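Local coordinates for protein MGS-M4 (Unidentified, PDB 4Q3M) that probably reduces carbonyl compounds, as a TIM-barrel member of the aldo-keto reductase family whose own substrate is unknown, at residues A[208-211]-A[212-216]; A[217-220]-A[221-225]; A[255-258]-A[259-262]. One frame throughout, in Å; residues are numbered along the deposited sequence.

Contact 1 of 3, residues A[208-211]-A[212-216]; sequences HDKT and IPQIA
Thr211 N donates a nearly straight hydrogen bond to Gln214 OE1 (2.9 Å, N-H...O 168°), the strongest link of a capping box that starts helix 212-222 with Thr211 as its N-cap. The donor is tilted a little from the plane of the Gln214 amide. The return bond, Gln214 N to Thr211 OG1, is weak at 3.4 Å but points straight at the hydroxyl, because a chi1 of 71° sets OG1 between the backbone N and the carbonyl carbon of Thr211. Ile215 N reaches back to Thr211 O at 3.2 Å, the first helical turn. Gln214 CG lies 3.2 Å from Thr211 OG1, and Pro213 CD is 3.4 Å from Thr211 OG1. The other amide atom of Gln214, NE2, goes to Gln239 O, so both ends of this largely buried group are held and its rotation is fixed. Lys210 crosses Gln214 at about a right angle, bending at chi2 before its ammonium pairs with Asp245. Further out, Ile215 and Ile212 face helix 199-207, joining the capped end to the preceding helix. On the lysine, CB rests 3.9 Å from Ile215 CD1.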
loop_
_atom_site.group_PDB
_atom_site.type_symbol
_atom_site.label_atom_id
_atom_site.label_comp_id
_atom_site.label_asym_id
_atom_site.label_seq_id
_atom_site.Cartn_x
_atom_site.Cartn_y
_atom_site.Cartn_z
ATOM N N HIS A 208 14.026 -17.298 24.472
ATOM C CA HIS A 208 14.080 -16.249 25.480
ATOM C C HIS A 208 12.985 -16.412 26.531
ATOM O O HIS A 208 12.784 -15.528 27.365
ATOM C CB HIS A 208 13.975 -14.877 24.811
ATOM C CG HIS A 208 14.979 -14.663 23.720
ATOM N ND1 HIS A 208 16.312 -14.419 23.972
ATOM C CD2 HIS A 208 14.845 -14.666 22.373
ATOM C CE1 HIS A 208 16.955 -14.275 22.828
ATOM N NE2 HIS A 208 16.089 -14.420 21.842
ATOM N N ASP A 209 12.290 -17.547 26.482
ATOM C CA ASP A 209 11.220 -17.864 27.428
ATOM C C ASP A 209 10.167 -16.756 27.457
ATOM O O ASP A 209 9.691 -16.354 28.519
ATOM C CB ASP A 209 11.795 -18.101 28.829
ATOM C CG ASP A 209 10.786 -18.715 29.782
ATOM O OD1 ASP A 209 9.838 -19.375 29.305
ATOM O OD2 ASP A 209 10.941 -18.536 31.009
ATOM N N LYS A 210 9.813 -16.262 26.276
ATOM C CA LYS A 210 8.836 -15.189 26.160
ATOM C C LYS A 210 7.612 -15.652 25.385
ATOM O O LYS A 210 7.564 -16.781 24.898
ATOM C CB LYS A 210 9.460 -13.969 25.477
ATOM C CG LYS A 210 10.575 -13.313 26.271
ATOM C CD LYS A 210 10.040 -12.681 27.543
ATOM C CE LYS A 210 11.139 -11.975 28.315
ATOM N NZ LYS A 210 10.605 -11.274 29.515
ATOM N N THR A 211 6.620 -14.776 25.281
ATOM C CA THR A 211 5.457 -15.046 24.450
ATOM C C THR A 211 5.702 -14.478 23.059
ATOM O O THR A 211 6.564 -13.617 22.880
ATOM C CB THR A 211 4.171 -14.441 25.043
ATOM O OG1 THR A 211 4.213 -13.013 24.932
ATOM C CG2 THR A 211 4.020 -14.832 26.506
ATOM N N ILE A 212 4.950 -14.964 22.079
ATOM C CA ILE A 212 5.070 -14.478 20.707
ATOM C C ILE A 212 4.845 -12.958 20.581
ATOM O O ILE A 212 5.609 -12.288 19.884
ATOM C CB ILE A 212 4.100 -15.231 19.762
ATOM C CG1 ILE A 212 4.574 -16.672 19.560
ATOM C CG2 ILE A 212 3.989 -14.525 18.421
ATOM C CD1 ILE A 212 3.764 -17.447 18.548
ATOM N N PRO A 213 3.813 -12.402 21.253
ATOM C CA PRO A 213 3.681 -10.940 21.174
ATOM C C PRO A 213 4.886 -10.183 21.736
ATOM O O PRO A 213 5.354 -9.241 21.097
ATOM C CB PRO A 213 2.434 -10.656 22.016
ATOM C CG PRO A 213 1.644 -11.904 21.940
ATOM C CD PRO A 213 2.656 -13.007 21.938
ATOM N N GLN A 214 5.371 -10.596 22.906
ATOM C CA GLN A 214 6.540 -9.979 23.534
ATOM C C GLN A 214 7.724 -9.936 22.576
ATOM O O GLN A 214 8.537 -9.011 22.605
ATOM C CB GLN A 214 6.933 -10.738 24.802
ATOM C CG GLN A 214 5.990 -10.539 25.971
ATOM C CD GLN A 214 6.394 -11.353 27.183
ATOM O OE1 GLN A 214 6.844 -12.492 27.059
ATOM N NE2 GLN A 214 6.238 -10.770 28.367
ATOM N N ILE A 215 7.805 -10.955 21.729
ATOM C CA ILE A 215 8.836 -11.045 20.709
ATOM C C ILE A 215 8.682 -9.979 19.633
ATOM O O ILE A 215 9.612 -9.214 19.368
ATOM C CB ILE A 215 8.819 -12.426 20.041
ATOM C CG1 ILE A 215 9.345 -13.490 21.010
ATOM C CG2 ILE A 215 9.581 -12.390 18.723
ATOM C CD1 ILE A 215 10.510 -13.027 21.870
ATOM N N ALA A 216 7.504 -9.941 19.014
ATOM C CA ALA A 216 7.218 -9.001 17.936
ATOM C C ALA A 216 7.433 -7.567 18.398
ATOM O O ALA A 216 7.873 -6.713 17.628
ATOM C CB ALA A 216 5.796 -9.189 17.434
#

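Contact 2 of 3, residues A[217-220]-A[221-225]; sequences IRWL and IEREI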
loop_
_atom_site.group_PDB
_atom_site.type_symbol
_atom_site.label_atom_id
_atom_site.label_comp_id
_atom_site.label_asym_id
_atom_site.label_seq_id
_atom_site.Cartn_x
_atom_site.Cartn_y
_atom_site.Cartn_z
ATOM N N ILE A 217 7.126 -7.318 19.665
ATOM C CA ILE A 217 7.329 -6.008 20.263
ATOM C C ILE A 217 8.818 -5.699 20.396
ATOM O O ILE A 217 9.270 -4.627 19.997
ATOM C CB ILE A 217 6.652 -5.916 21.641
ATOM C CG1 ILE A 217 5.138 -6.073 21.491
ATOM C CG2 ILE A 217 6.981 -4.595 22.315
ATOM C CD1 ILE A 217 4.405 -6.212 22.799
ATOM N N ARG A 218 9.573 -6.649 20.942
ATOM C CA ARG A 218 11.013 -6.480 21.130
ATOM C C ARG A 218 11.737 -6.270 19.807
ATOM O O ARG A 218 12.668 -5.472 19.718
ATOM C CB ARG A 218 11.610 -7.690 21.850
ATOM C CG ARG A 218 13.101 -7.563 22.121
ATOM C CD ARG A 218 13.399 -6.342 22.976
ATOM N NE ARG A 218 14.819 -6.004 22.976
ATOM C CZ ARG A 218 15.343 -4.977 23.640
ATOM N NH1 ARG A 218 14.563 -4.188 24.364
ATOM N NH2 ARG A 218 16.646 -4.743 23.581
ATOM N N TRP A 219 11.303 -6.999 18.784
ATOM C CA TRP A 219 11.888 -6.892 17.454
ATOM C C TRP A 219 11.794 -5.463 16.926
ATOM O O TRP A 219 12.726 -4.958 16.300
ATOM C CB TRP A 219 11.202 -7.870 16.501
ATOM C CG TRP A 219 11.497 -7.633 15.057
ATOM C CD1 TRP A 219 12.666 -7.891 14.406
ATOM C CD2 TRP A 219 10.597 -7.107 14.076
ATOM N NE1 TRP A 219 12.554 -7.547 13.079
ATOM C CE2 TRP A 219 11.292 -7.065 12.852
ATOM C CE3 TRP A 219 9.272 -6.663 14.116
ATOM C CZ2 TRP A 219 10.708 -6.597 11.679
ATOM C CZ3 TRP A 219 8.693 -6.200 12.951
ATOM C CH2 TRP A 219 9.410 -6.170 11.749
ATOM N N LEU A 220 10.665 -4.812 17.194
ATOM C CA LEU A 220 10.489 -3.410 16.838
ATOM C C LEU A 220 11.384 -2.519 17.693
ATOM O O LEU A 220 11.947 -1.538 17.203
ATOM C CB LEU A 220 9.025 -2.997 16.991
ATOM C CG LEU A 220 8.059 -3.584 15.960
ATOM C CD1 LEU A 220 6.622 -3.293 16.349
ATOM C CD2 LEU A 220 8.361 -3.034 14.574
ATOM N N ILE A 221 11.508 -2.866 18.971
ATOM C CA ILE A 221 12.397 -2.155 19.884
ATOM C C ILE A 221 13.834 -2.200 19.381
ATOM O O ILE A 221 14.544 -1.193 19.403
ATOM C CB ILE A 221 12.350 -2.750 21.307
ATOM C CG1 ILE A 221 10.924 -2.740 21.857
ATOM C CG2 ILE A 221 13.282 -1.991 22.232
ATOM C CD1 ILE A 221 10.375 -1.363 22.079
ATOM N N GLU A 222 14.252 -3.376 18.922
ATOM C CA GLU A 222 15.604 -3.571 18.410
ATOM C C GLU A 222 15.861 -2.710 17.175
ATOM O O GLU A 222 16.988 -2.277 16.934
ATOM C CB GLU A 222 15.845 -5.047 18.078
ATOM C CG GLU A 222 15.747 -5.994 19.271
ATOM C CD GLU A 222 16.925 -5.885 20.224
ATOM O OE1 GLU A 222 17.890 -5.157 19.911
ATOM O OE2 GLU A 222 16.886 -6.535 21.292
ATOM N N ARG A 223 14.808 -2.462 16.401
ATOM C CA ARG A 223 14.917 -1.646 15.195
ATOM C C ARG A 223 14.758 -0.159 15.494
ATOM O O ARG A 223 14.593 0.646 14.575
ATOM C CB ARG A 223 13.872 -2.073 14.162
ATOM C CG ARG A 223 14.061 -3.472 13.604
ATOM C CD ARG A 223 12.976 -3.790 12.588
ATOM N NE ARG A 223 13.008 -2.869 11.455
ATOM C CZ ARG A 223 12.008 -2.708 10.593
ATOM N NH1 ARG A 223 10.889 -3.403 10.736
ATOM N NH2 ARG A 223 12.126 -1.847 9.591
ATOM N N GLU A 224 14.806 0.192 16.777
ATOM C CA GLU A 224 14.639 1.573 17.230
ATOM C C GLU A 224 13.330 2.180 16.727
ATOM O O GLU A 224 13.282 3.347 16.336
ATOM C CB GLU A 224 15.827 2.432 16.787
ATOM C CG GLU A 224 17.152 2.011 17.405
ATOM C CD GLU A 224 18.307 2.895 16.976
ATOM O OE1 GLU A 224 18.190 3.564 15.928
ATOM O OE2 GLU A 224 19.332 2.922 17.690
ATOM N N ILE A 225 12.272 1.375 16.741
ATOM C CA ILE A 225 10.950 1.822 16.319
ATOM C C ILE A 225 10.001 1.912 17.509
ATOM O O ILE A 225 9.892 0.971 18.297
ATOM C CB ILE A 225 10.346 0.877 15.258
ATOM C CG1 ILE A 225 11.173 0.917 13.972
ATOM C CG2 ILE A 225 8.896 1.244 14.970
ATOM C CD1 ILE A 225 10.624 0.036 12.867
#
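Glu222 OE2 is gripped by two nitrogens of Arg218, NE at 2.7 Å and NH2 at 2.9 Å, in an i to i+4 salt bridge on the last turns of helix 212-222, just ahead of the Schellman motif that ends it. Arg218 meets this one oxygen side-on, and both nitrogens come from the same face, well above the carboxylate plane; guanidinium and carboxylate stand 81° apart. Thr247 OG1 and Leu248 N also bond to OE2, so the oxygen is tied to the loop before helix 250-257, which probably steadies its negative charge. Bends at chi2 in both residues bring the two groups together, while Ile221 CG2 lies over one face of the guanidinium. One residue further along the helix, the Arg223 side chain runs alongside Trp219 in the same direction: its CD sits 3.5 Å above the indole plane, near the rim, and its NH1 lies obliquely by CH2 at 3.3 Å. The polar end of Arg223 is anchored mainly by Gln166 O. Ile225 CD1 is placed over the centre of that guanidinium.

The helix closes with Glu224 in a positive-phi conformation. Ile225 N bonds to Leu220 O at 3.0 Å, and Glu224 N to Ile221 O; this turns the chain into strand 226-227 of the barrel. Leu220 and Ile225, both buried, pack toward the neighbouring strand 180-184, with Leu220 CD2 4.2 Å from Ile225 CD1.

Contact 3 of 3, residues A[255-258]-A[259-262]; sequences SIRS and VNTG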
loop_
_atom_site.group_PDB
_atom_site.type_symbol
_atom_site.label_atom_id
_atom_site.label_comp_id
_atom_site.label_asym_id
_atom_site.label_seq_id
_atom_site.Cartn_x
_atom_site.Cartn_y
_atom_site.Cartn_z
ATOM N N SER A 255 16.245 -14.063 11.329
ATOM C CA SER A 255 15.205 -15.084 11.271
ATOM C C SER A 255 13.826 -14.433 11.228
ATOM O O SER A 255 12.912 -14.932 10.572
ATOM C CB SER A 255 15.311 -16.031 12.468
ATOM O OG SER A 255 14.489 -17.171 12.293
ATOM N N ILE A 256 13.686 -13.316 11.935
ATOM C CA ILE A 256 12.447 -12.546 11.930
ATOM C C ILE A 256 12.296 -11.806 10.602
ATOM O O ILE A 256 11.186 -11.545 10.144
ATOM C CB ILE A 256 12.405 -11.537 13.105
ATOM C CG1 ILE A 256 12.517 -12.271 14.444
ATOM C CG2 ILE A 256 11.132 -10.702 13.072
ATOM C CD1 ILE A 256 12.365 -11.372 15.651
ATOM N N ARG A 257 13.424 -11.485 9.977
ATOM C CA ARG A 257 13.425 -10.759 8.712
ATOM C C ARG A 257 12.688 -11.517 7.607
ATOM O O ARG A 257 12.010 -10.915 6.773
ATOM C CB ARG A 257 14.863 -10.467 8.273
ATOM C CG ARG A 257 14.975 -9.735 6.947
ATOM C CD ARG A 257 14.269 -8.392 7.000
ATOM N NE ARG A 257 14.266 -7.721 5.704
ATOM C CZ ARG A 257 13.310 -7.863 4.791
ATOM N NH1 ARG A 257 12.274 -8.656 5.030
ATOM N NH2 ARG A 257 13.390 -7.213 3.639
ATOM N N SER A 258 12.814 -12.840 7.615
ATOM C CA SER A 258 12.267 -13.671 6.547
ATOM C C SER A 258 10.749 -13.829 6.615
ATOM O O SER A 258 10.117 -14.187 5.620
ATOM C CB SER A 258 12.923 -15.054 6.570
ATOM O OG SER A 258 14.300 -14.972 6.251
ATOM N N VAL A 259 10.163 -13.562 7.777
ATOM C CA VAL A 259 8.729 -13.775 7.954
ATOM C C VAL A 259 7.914 -12.607 7.394
ATOM O O VAL A 259 6.691 -12.564 7.539
ATOM C CB VAL A 259 8.368 -14.004 9.439
ATOM C CG1 VAL A 259 9.368 -14.948 10.077
ATOM C CG2 VAL A 259 8.331 -12.696 10.199
ATOM N N ASN A 260 8.598 -11.671 6.744
ATOM C CA ASN A 260 7.927 -10.588 6.035
ATOM C C ASN A 260 7.228 -11.109 4.786
ATOM O O ASN A 260 7.826 -11.827 3.984
ATOM C CB ASN A 260 8.922 -9.491 5.656
ATOM C CG ASN A 260 8.249 -8.282 5.032
ATOM O OD1 ASN A 260 7.321 -7.711 5.603
ATOM N ND2 ASN A 260 8.710 -7.891 3.850
ATOM N N THR A 261 5.960 -10.748 4.622
ATOM C CA THR A 261 5.191 -11.178 3.461
ATOM C C THR A 261 4.803 -9.988 2.591
ATOM O O THR A 261 4.679 -10.111 1.372
ATOM C CB THR A 261 3.916 -11.938 3.874
ATOM O OG1 THR A 261 3.034 -11.052 4.573
ATOM C CG2 THR A 261 4.265 -13.119 4.769
ATOM N N GLY A 262 4.615 -8.836 3.226
ATOM C CA GLY A 262 4.244 -7.629 2.513
ATOM C C GLY A 262 2.742 -7.477 2.376
ATOM O O GLY A 262 2.262 -6.610 1.645
#
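Val259 folds back on the last turn of helix 250-257, whose end passes into a type I beta turn from Arg257 to Asn260. Its CB stands 3.8 Å from Ile256 O. From there the two branches part: CG1 lies 3.6 Å from Ser255 O, whereas CG2 settles over Ile256 O and extends to the Ile256 side chain, CG2 to CG2 at 4.5 Å. A chi1 of -44° places CG2 between the backbone N and the carbonyl carbon of Val259, the side on which the Ile256 carbonyl lies. The Val259 side chain also touches Val163 and, on helix 199-207, Thr200 and Met201. Cutting Val259 back to an alanine would remove both methyls and would probably open a gap beside Ile256 and Met201, with the turn seated less firmly on helix 199-207.

The backbone bonds are modest. Val259 N donates to Ile256 O at 3.3 Å, and Asn260 N gives a weak bond to Arg257 O at 3.5 Å that closes the turn. Ile256 O has a further donor in Gln166 NE2.

Toward the second subunit, Arg257 and Asn260 run side by side in the same direction, their guanidinium and amide planes 71° apart. Asn260 CB comes to the guanidinium edge near its plane, 3.5 Å from Arg257 NH1. Asp273 of the second subunit pairs with both: OD1 makes a salt bridge with Arg257 NH2 and OD2 accepts from Asn260 ND2, which makes the turn part of the dimer interface. The amide is held from two ends, since Asn260 OD1 accepts from Gln166 N, and its ND2 remains 3.8 Å from Arg257 NH1.

In the fold
Contacts 1 and 2 are the two ends of helix 212-222, capping box and Schellman motif, with centres about 12 Å apart; contact 3 closes helix 250-257 alongside. Ile256 joins all three: its CD1 lies 4.3 Å from Ile215 CG2 of contact 1, and its CG2 3.5 Å from Trp219 NE1 of contact 2. Gln166 also bridges contacts 2 and 3, meeting Arg223 and Asn260. Contact 2, about 13 Å from the chain centre, leads into the last barrel strand, 226-227, at its start. In TIM barrels the active site lies at the C-terminal strand ends, so contact 2, at the start of this strand, probably does not line it. Only contact 3 meets the second subunit.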